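PDB 3WX5: cellulase from Uncultured bacterium, which probably hydrolyses internal beta-1,4-glucosidic bonds of cellulose as an endoglucanase. Local coordinates for residues V219-E224 with S235-T240; D202-V205 with Y209-P212; C50-L55 with N59-R64. One frame throughout, in Å; residues are numbered along the deposited sequence.

Contact 1: residues V219-E224 with S235-T240; sequences VETGFE and SDFSVT
The carbonyl oxygen of Val219 meets the edge of the Phe237 ring. It lies near the ring plane, with Val219 O 4.0 Å from Phe237 CZ. This is a polar atom beside a ring C-H, and the two segments share no hydrogen bond. Strand 219-222 and strand 237-240 belong to the two facing sheets of the beta sandwich, the jelly-roll fold of family 12. Their axes come within 9.0 Å and run nearly antiparallel, at 160°.

The tightest touch is made by the methyl of Thr221. Thr221 CG2 lies 3.5 Å from Phe237 CE1 and equally close to CD1, and it approaches the ring obliquely. The Thr221 hydroxyl is anti to the backbone N (chi1 -167°). This turns the methyl to the ring, while OG1 makes a weak hydrogen bond to Ala121 O. Phe237 also meets Tyr36 edge-to-face. Two residues along each strand, Val219 CG1 touches Val239 CG2 at 4.0 Å, with the two valines set askew.

The backbone of 219-223 pairs within its own sheet, with residues such as Leu81, Ile79 and Ala121. A polar tie between the sheets lies close by, where Val239 N is hydrogen-bonded to Tyr36 OH. All four touching residues are buried. The chemistry implies that between these two strands themselves the contact is one of apolar fit.

Contact 2: residues D202-V205 with Y209-P212; sequences DDAV and YISP
Ala204 O receives two backbone N-H groups from the segment that follows its helix. Tyr209 N gives the sound bond, 2.9 Å to Ala204 O, and stands 22° out of the carbonyl plane. Ile210 N adds a weak one at 3.4 Å to the same oxygen. The loop thus returns on the C-terminal end of helix 197-206, and its N-H groups serve a carbonyl of the last turn, which has no further helix to pair with.

A water joins the next pair of carbonyls. It donates to Val205 O at 2.8 Å and to Ile210 O at 2.6 Å, and so gives a hydrogen bond to each of two acceptors that cannot bond to each other. Ile210 O also meets the CA-H of Val205, with Val205 CA 3.4 Å from that oxygen and an angle of 160° at the hydrogen.

Apolar groups fill in beside these bonds. Ile210 CG1 lies anti to its own carbonyl carbon (chi1 -70°), and the chain then runs out straight. This brings Ile210 CD1 to 3.7 Å from Ala204 CB. The other branch, Ile210 CG2, lies 4.0 Å from Val205 CG2, and the two side chains cross at about a right angle. Val205 CG1 reaches the ring of Pro212 more loosely, at CD.

The helix end and its loop rest against the sheet. Ala204 and Ile210 both touch Leu142 of strand 140-149, and on strand 179-185 Ala204 meets Tyr183 and Ile210 meets Ile181. The Tyr209 ring stacks on Phe173 of strand 167-175.

Contact 3: residues C50-L55 with N59-R64; sequences CIEIGL and NFILTR
Strands 50-54 and 60-62 run antiparallel as a beta hairpin, with axes 4.6 Å apart at the closest and at 163° to each other. A classic beta bulge interrupts it, where Thr63 and Arg64 both face Cys50. Cys50 O takes Thr63 N at 3.0 Å and Arg64 N more weakly, while Cys50 N donates a hydrogen bond to Arg64 O. Beyond the bulge the pairing is regular. Glu52 and Ile61 form a hydrogen-bonded pair, with Glu52 N 2.9 Å from Ile61 O in the carbonyl plane. Near the turn Gly54 N meets Asn59 O at 2.7 Å, almost straight at 170°.

Ile51, Ile53, Phe60 and Leu62 share the buried face. Ile51 CG2 is anti to the carbonyl carbon, with CG1 between N and C (chi1 54°). This sets CG2 toward Leu62, 3.6 Å from Leu62 CD1. The same methyl comes obliquely to the Phe60 ring. Val38 of strand 36-39, in the other sheet, packs on Ile51, Ile53 and Phe60.

Glu52 and Ile61 share the other face, with Glu52 CB 3.8 Å from Ile61 CG2. The Thr63 methyl comes in beside Glu52 CB at the bulge. Arg64 runs out extended, and its NE forms a salt bridge with Glu66. On the way its CD passes 4.0 Å from SG of Cys50, the sulfur joined to Cys23 in a disulfide.

In the fold
From the N terminus, contact 3 comes first. It closes the short turn between strands 49-54 and 60-65. Contact 2 follows, folding the loop after helix 197-206 back on the helix end. The chain then enters strand 215-225. Contact 1 closes the connection from there to strand 233-243, which lies over it in the facing sheet. The three lie in series, and none nests in or crosses another. Contacts 1 and 3 touch: strands 233-243 and 60-65 are neighbours, Asn59 OD1 probably accepts a hydrogen bond from Asp236 N, and Phe223 packs on Phe60. Contact 2 lies far off, its centre about 33 Å from that of contact 3, across the chain's centre.

Contact 1: residues V219-E224 with S235-T240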
loop_
_atom_site.group_PDB
_atom_site.type_symbol
_atom_site.label_atom_id
_atom_site.label_comp_id
_atom_site.label_asym_id
_atom_site.label_seq_id
_atom_site.Cartn_x
_atom_site.Cartn_y
_atom_site.Cartn_z
ATOM N N VAL A 219 -2.440 3.904 -5.735
ATOM C CA VAL A 219 -1.143 3.818 -5.081
ATOM C C VAL A 219 -1.419 4.045 -3.593
ATOM O O VAL A 219 -1.830 5.165 -3.196
ATOM C CB VAL A 219 -0.196 4.941 -5.594
ATOM C CG1 VAL A 219 1.172 4.878 -4.867
ATOM C CG2 VAL A 219 0.005 4.790 -7.107
ATOM N N GLU A 220 -1.132 3.026 -2.777
ATOM C CA GLU A 220 -1.471 3.066 -1.353
ATOM C C GLU A 220 -0.225 2.783 -0.550
ATOM O O GLU A 220 0.690 2.114 -1.026
ATOM C CB GLU A 220 -2.547 2.016 -1.014
ATOM C CG GLU A 220 -3.490 1.682 -2.167
ATOM C CD GLU A 220 -4.750 0.898 -1.745
ATOM O OE1 GLU A 220 -4.800 0.342 -0.623
ATOM O OE2 GLU A 220 -5.739 0.919 -2.516
ATOM N N THR A 221 -0.204 3.220 0.705
ATOM C CA THR A 221 0.752 2.635 1.628
ATOM C C THR A 221 0.143 2.556 3.019
ATOM O O THR A 221 -0.867 3.214 3.291
ATOM C CB THR A 221 2.060 3.448 1.657
ATOM O OG1 THR A 221 3.068 2.675 2.325
ATOM C CG2 THR A 221 1.842 4.806 2.401
ATOM N N GLY A 222 0.695 1.698 3.869
ATOM C CA GLY A 222 0.076 1.446 5.183
ATOM C C GLY A 222 0.761 0.282 5.841
ATOM O O GLY A 222 1.910 -0.013 5.510
ATOM N N PHE A 223 0.037 -0.437 6.701
ATOM C CA PHE A 223 0.656 -1.502 7.492
ATOM C C PHE A 223 -0.224 -2.729 7.336
ATOM O O PHE A 223 -1.406 -2.687 7.691
ATOM C CB PHE A 223 0.696 -1.099 8.971
ATOM C CG PHE A 223 1.401 0.221 9.219
ATOM C CD1 PHE A 223 2.790 0.267 9.259
ATOM C CD2 PHE A 223 0.679 1.416 9.321
ATOM C CE1 PHE A 223 3.461 1.472 9.459
ATOM C CE2 PHE A 223 1.349 2.650 9.493
ATOM C CZ PHE A 223 2.736 2.665 9.585
ATOM N N GLU A 224 0.327 -3.837 6.850
ATOM C CA GLU A 224 -0.439 -5.072 6.976
ATOM C C GLU A 224 -0.289 -5.576 8.404
ATOM O O GLU A 224 0.828 -5.753 8.901
ATOM C CB GLU A 224 0.002 -6.136 5.966
ATOM C CG GLU A 224 -0.229 -5.739 4.500
ATOM C CD GLU A 224 -0.043 -6.914 3.544
ATOM O OE1 GLU A 224 1.085 -7.448 3.437
ATOM O OE2 GLU A 224 -1.041 -7.345 2.937
ATOM N N SER A 235 3.185 8.900 8.269
ATOM C CA SER A 235 3.346 10.369 8.157
ATOM C C SER A 235 3.863 10.833 6.797
ATOM O O SER A 235 4.596 10.106 6.131
ATOM C CB SER A 235 4.337 10.852 9.232
ATOM O OG SER A 235 3.904 10.402 10.509
ATOM N N ASP A 236 3.552 12.074 6.431
ATOM C CA ASP A 236 4.277 12.768 5.362
ATOM C C ASP A 236 4.093 12.077 4.003
ATOM O O ASP A 236 5.018 12.065 3.182
ATOM C CB ASP A 236 5.793 12.812 5.669
ATOM C CG ASP A 236 6.134 13.504 6.999
ATOM O OD1 ASP A 236 5.401 14.419 7.443
ATOM O OD2 ASP A 236 7.193 13.147 7.566
ATOM N N PHE A 237 2.937 11.474 3.771
ATOM C CA PHE A 237 2.684 10.762 2.502
ATOM C C PHE A 237 2.530 11.757 1.344
ATOM O O PHE A 237 1.833 12.780 1.474
ATOM C CB PHE A 237 1.416 9.917 2.627
ATOM C CG PHE A 237 1.082 9.116 1.395
ATOM C CD1 PHE A 237 1.871 8.032 1.007
ATOM C CD2 PHE A 237 -0.083 9.376 0.683
ATOM C CE1 PHE A 237 1.485 7.223 -0.069
ATOM C CE2 PHE A 237 -0.492 8.551 -0.380
ATOM C CZ PHE A 237 0.298 7.478 -0.757
ATOM N N SER A 238 3.155 11.444 0.214
ATOM C CA SER A 238 2.968 12.200 -1.006
ATOM C C SER A 238 3.103 11.239 -2.171
ATOM O O SER A 238 3.854 10.279 -2.117
ATOM C CB SER A 238 4.068 13.269 -1.112
ATOM O OG SER A 238 3.912 14.018 -2.290
ATOM N N VAL A 239 2.308 11.449 -3.204
ATOM C CA VAL A 239 2.517 10.724 -4.457
ATOM C C VAL A 239 2.567 11.719 -5.585
ATOM O O VAL A 239 1.790 12.676 -5.581
ATOM C CB VAL A 239 1.374 9.749 -4.737
ATOM C CG1 VAL A 239 1.578 9.127 -6.129
ATOM C CG2 VAL A 239 1.329 8.665 -3.648
ATOM N N THR A 240 3.523 11.551 -6.503
ATOM C CA THR A 240 3.577 12.417 -7.688
ATOM C C THR A 240 3.553 11.579 -8.961
ATOM O O THR A 240 4.447 10.755 -9.202
ATOM C CB THR A 240 4.830 13.329 -7.706
ATOM O OG1 THR A 240 4.860 14.132 -6.519
ATOM C CG2 THR A 240 4.767 14.285 -8.934
#

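Contact 2: residues D202-V205 with Y209-P212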
loop_
_atom_site.group_PDB
_atom_site.type_symbol
_atom_site.label_atom_id
_atom_site.label_comp_id
_atom_site.label_asym_id
_atom_site.label_seq_id
_atom_site.Cartn_x
_atom_site.Cartn_y
_atom_site.Cartn_z
ATOM N N ASP A 202 8.112 -1.297 -13.761
ATOM C CA ASP A 202 8.796 -1.715 -14.986
ATOM C C ASP A 202 9.503 -3.055 -14.779
ATOM O O ASP A 202 9.596 -3.846 -15.710
ATOM C CB ASP A 202 9.818 -0.650 -15.445
ATOM C CG ASP A 202 9.157 0.562 -16.116
ATOM O OD1 ASP A 202 7.914 0.565 -16.276
ATOM O OD2 ASP A 202 9.872 1.554 -16.396
ATOM N N ASP A 203 9.966 -3.325 -13.555
ATOM C CA ASP A 203 10.601 -4.630 -13.282
ATOM C C ASP A 203 9.544 -5.732 -13.349
ATOM O O ASP A 203 9.755 -6.789 -13.956
ATOM C CB ASP A 203 11.296 -4.617 -11.913
ATOM C CG ASP A 203 11.878 -5.972 -11.544
ATOM O OD1 ASP A 203 13.007 -6.299 -12.005
ATOM O OD2 ASP A 203 11.173 -6.748 -10.866
ATOM N N ALA A 204 8.393 -5.487 -12.717
ATOM C CA ALA A 204 7.284 -6.447 -12.790
ATOM C C ALA A 204 6.819 -6.691 -14.237
ATOM O O ALA A 204 6.531 -7.840 -14.618
ATOM C CB ALA A 204 6.110 -5.956 -11.931
ATOM N N VAL A 205 6.758 -5.624 -15.047
ATOM C CA VAL A 205 6.433 -5.779 -16.454
ATOM C C VAL A 205 7.483 -6.649 -17.148
ATOM O O VAL A 205 7.149 -7.537 -17.967
ATOM C CB VAL A 205 6.341 -4.411 -17.170
ATOM C CG1 VAL A 205 6.373 -4.600 -18.701
ATOM C CG2 VAL A 205 5.041 -3.667 -16.717
ATOM N N TYR A 209 4.896 -10.207 -15.073
ATOM C CA TYR A 209 3.897 -10.261 -13.993
ATOM C C TYR A 209 2.818 -9.197 -14.146
ATOM O O TYR A 209 1.743 -9.312 -13.550
ATOM C CB TYR A 209 4.567 -10.088 -12.620
ATOM C CG TYR A 209 5.619 -11.155 -12.300
ATOM C CD1 TYR A 209 5.490 -12.446 -12.774
ATOM C CD2 TYR A 209 6.609 -10.903 -11.360
ATOM C CE1 TYR A 209 6.451 -13.439 -12.452
ATOM C CE2 TYR A 209 7.567 -11.890 -11.017
ATOM C CZ TYR A 209 7.481 -13.129 -11.581
ATOM O OH TYR A 209 8.384 -14.110 -11.210
ATOM N N ILE A 210 3.162 -8.093 -14.796
ATOM C CA ILE A 210 2.170 -7.051 -15.049
ATOM C C ILE A 210 2.142 -6.816 -16.553
ATOM O O ILE A 210 3.187 -6.675 -17.187
ATOM C CB ILE A 210 2.525 -5.742 -14.306
ATOM C CG1 ILE A 210 2.334 -5.925 -12.783
ATOM C CG2 ILE A 210 1.627 -4.594 -14.789
ATOM C CD1 ILE A 210 2.646 -4.734 -11.998
ATOM N N SER A 211 0.960 -6.811 -17.142
ATOM C CA SER A 211 0.855 -6.398 -18.541
ATOM C C SER A 211 0.889 -4.881 -18.667
ATOM O O SER A 211 0.133 -4.180 -17.995
ATOM C CB SER A 211 -0.427 -6.929 -19.189
ATOM O OG SER A 211 -0.653 -6.287 -20.445
ATOM N N PRO A 212 1.714 -4.364 -19.600
ATOM C CA PRO A 212 1.798 -2.905 -19.736
ATOM C C PRO A 212 0.497 -2.280 -20.259
ATOM O O PRO A 212 0.330 -1.059 -20.191
ATOM C CB PRO A 212 2.981 -2.700 -20.701
ATOM C CG PRO A 212 3.055 -3.957 -21.496
ATOM C CD PRO A 212 2.538 -5.078 -20.590
HETATM O O HOH W 1 4.552 -8.064 -18.968
#

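Contact 3: residues C50-L55 with N59-R64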
loop_
_atom_site.group_PDB
_atom_site.type_symbol
_atom_site.label_atom_id
_atom_site.label_comp_id
_atom_site.label_asym_id
_atom_site.label_seq_id
_atom_site.Cartn_x
_atom_site.Cartn_y
_atom_site.Cartn_z
ATOM N N CYS A 50 -8.693 0.928 15.720
ATOM C CA CYS A 50 -8.958 2.347 15.500
ATOM C C CYS A 50 -7.722 3.049 14.976
ATOM O O CYS A 50 -6.612 2.731 15.374
ATOM C CB CYS A 50 -9.384 3.037 16.802
ATOM S SG CYS A 50 -10.884 2.295 17.524
ATOM N N ILE A 51 -7.926 4.020 14.090
ATOM C CA ILE A 51 -6.838 4.925 13.710
ATOM C C ILE A 51 -7.232 6.375 13.970
ATOM O O ILE A 51 -8.370 6.781 13.681
ATOM C CB ILE A 51 -6.433 4.751 12.217
ATOM C CG1 ILE A 51 -7.645 4.883 11.282
ATOM C CG2 ILE A 51 -5.760 3.368 12.032
ATOM C CD1 ILE A 51 -7.301 4.714 9.762
ATOM N N GLU A 52 -6.262 7.168 14.408
ATOM C CA GLU A 52 -6.466 8.598 14.555
ATOM C C GLU A 52 -5.849 9.311 13.358
ATOM O O GLU A 52 -4.653 9.160 13.095
ATOM C CB GLU A 52 -5.840 9.081 15.868
ATOM C CG GLU A 52 -5.891 10.592 16.051
ATOM C CD GLU A 52 -5.320 11.017 17.403
ATOM O OE1 GLU A 52 -6.061 10.925 18.393
ATOM O OE2 GLU A 52 -4.101 11.298 17.501
ATOM N N ILE A 53 -6.693 9.998 12.588
ATOM C CA ILE A 53 -6.327 10.524 11.257
ATOM C C ILE A 53 -6.255 12.051 11.248
ATOM O O ILE A 53 -7.253 12.737 11.531
ATOM C CB ILE A 53 -7.359 10.135 10.170
ATOM C CG1 ILE A 53 -7.672 8.639 10.216
ATOM C CG2 ILE A 53 -6.812 10.478 8.769
ATOM C CD1 ILE A 53 -8.810 8.244 9.299
ATOM N N GLY A 54 -5.121 12.575 10.805
ATOM C CA GLY A 54 -4.971 14.013 10.593
ATOM C C GLY A 54 -5.655 14.389 9.290
ATOM O O GLY A 54 -5.327 13.862 8.232
ATOM N N LEU A 55 -6.677 15.233 9.368
ATOM C CA LEU A 55 -7.482 15.522 8.180
ATOM C C LEU A 55 -6.774 16.351 7.099
ATOM O O LEU A 55 -7.173 16.316 5.934
ATOM C CB LEU A 55 -8.818 16.171 8.574
ATOM C CG LEU A 55 -9.711 15.269 9.423
ATOM C CD1 LEU A 55 -10.976 16.008 9.900
ATOM C CD2 LEU A 55 -10.038 13.963 8.707
ATOM N N ASN A 59 -1.850 12.024 7.861
ATOM C CA ASN A 59 -1.056 11.229 8.819
ATOM C C ASN A 59 -2.036 10.410 9.674
ATOM O O ASN A 59 -3.127 10.890 9.987
ATOM C CB ASN A 59 -0.234 12.116 9.769
ATOM C CG ASN A 59 0.843 12.917 9.065
ATOM O OD1 ASN A 59 1.119 12.736 7.877
ATOM N ND2 ASN A 59 1.464 13.827 9.816
ATOM N N PHE A 60 -1.647 9.199 10.073
ATOM C CA PHE A 60 -2.511 8.393 10.949
ATOM C C PHE A 60 -1.725 7.529 11.916
ATOM O O PHE A 60 -0.595 7.127 11.626
ATOM C CB PHE A 60 -3.592 7.603 10.171
ATOM C CG PHE A 60 -3.056 6.475 9.302
ATOM C CD1 PHE A 60 -2.762 5.223 9.862
ATOM C CD2 PHE A 60 -2.907 6.649 7.930
ATOM C CE1 PHE A 60 -2.271 4.165 9.073
ATOM C CE2 PHE A 60 -2.454 5.581 7.102
ATOM C CZ PHE A 60 -2.128 4.340 7.682
ATOM N N ILE A 61 -2.301 7.277 13.088
ATOM C CA ILE A 61 -1.639 6.394 14.049
ATOM C C ILE A 61 -2.636 5.332 14.491
ATOM O O ILE A 61 -3.833 5.626 14.650
ATOM C CB ILE A 61 -1.089 7.214 15.266
ATOM C CG1 ILE A 61 -0.379 6.303 16.275
ATOM C CG2 ILE A 61 -2.226 7.965 15.956
ATOM C CD1 ILE A 61 0.540 7.065 17.245
ATOM N N LEU A 62 -2.164 4.083 14.624
ATOM C CA LEU A 62 -3.011 2.997 15.171
ATOM C C LEU A 62 -3.145 3.239 16.681
ATOM O O LEU A 62 -2.156 3.118 17.431
ATOM C CB LEU A 62 -2.371 1.625 14.922
ATOM C CG LEU A 62 -2.607 0.976 13.548
ATOM C CD1 LEU A 62 -4.053 0.461 13.382
ATOM C CD2 LEU A 62 -2.236 1.936 12.416
ATOM N N THR A 63 -4.350 3.584 17.117
ATOM C CA THR A 63 -4.595 3.802 18.542
ATOM C C THR A 63 -5.183 2.574 19.200
ATOM O O THR A 63 -5.175 2.451 20.436
ATOM C CB THR A 63 -5.529 5.010 18.802
ATOM O OG1 THR A 63 -6.779 4.783 18.161
ATOM C CG2 THR A 63 -4.903 6.306 18.278
ATOM N N ARG A 64 -5.695 1.658 18.384
ATOM C CA ARG A 64 -6.197 0.386 18.892
ATOM C C ARG A 64 -6.021 -0.690 17.835
ATOM O O ARG A 64 -6.393 -0.478 16.686
ATOM C CB ARG A 64 -7.676 0.515 19.253
ATOM C CG ARG A 64 -8.270 -0.709 19.948
ATOM C CD ARG A 64 -9.772 -0.513 20.205
ATOM N NE ARG A 64 -10.348 -1.688 20.862
ATOM C CZ ARG A 64 -11.602 -1.763 21.304
ATOM N NH1 ARG A 64 -12.396 -0.703 21.217
ATOM N NH2 ARG A 64 -12.043 -2.880 21.878
#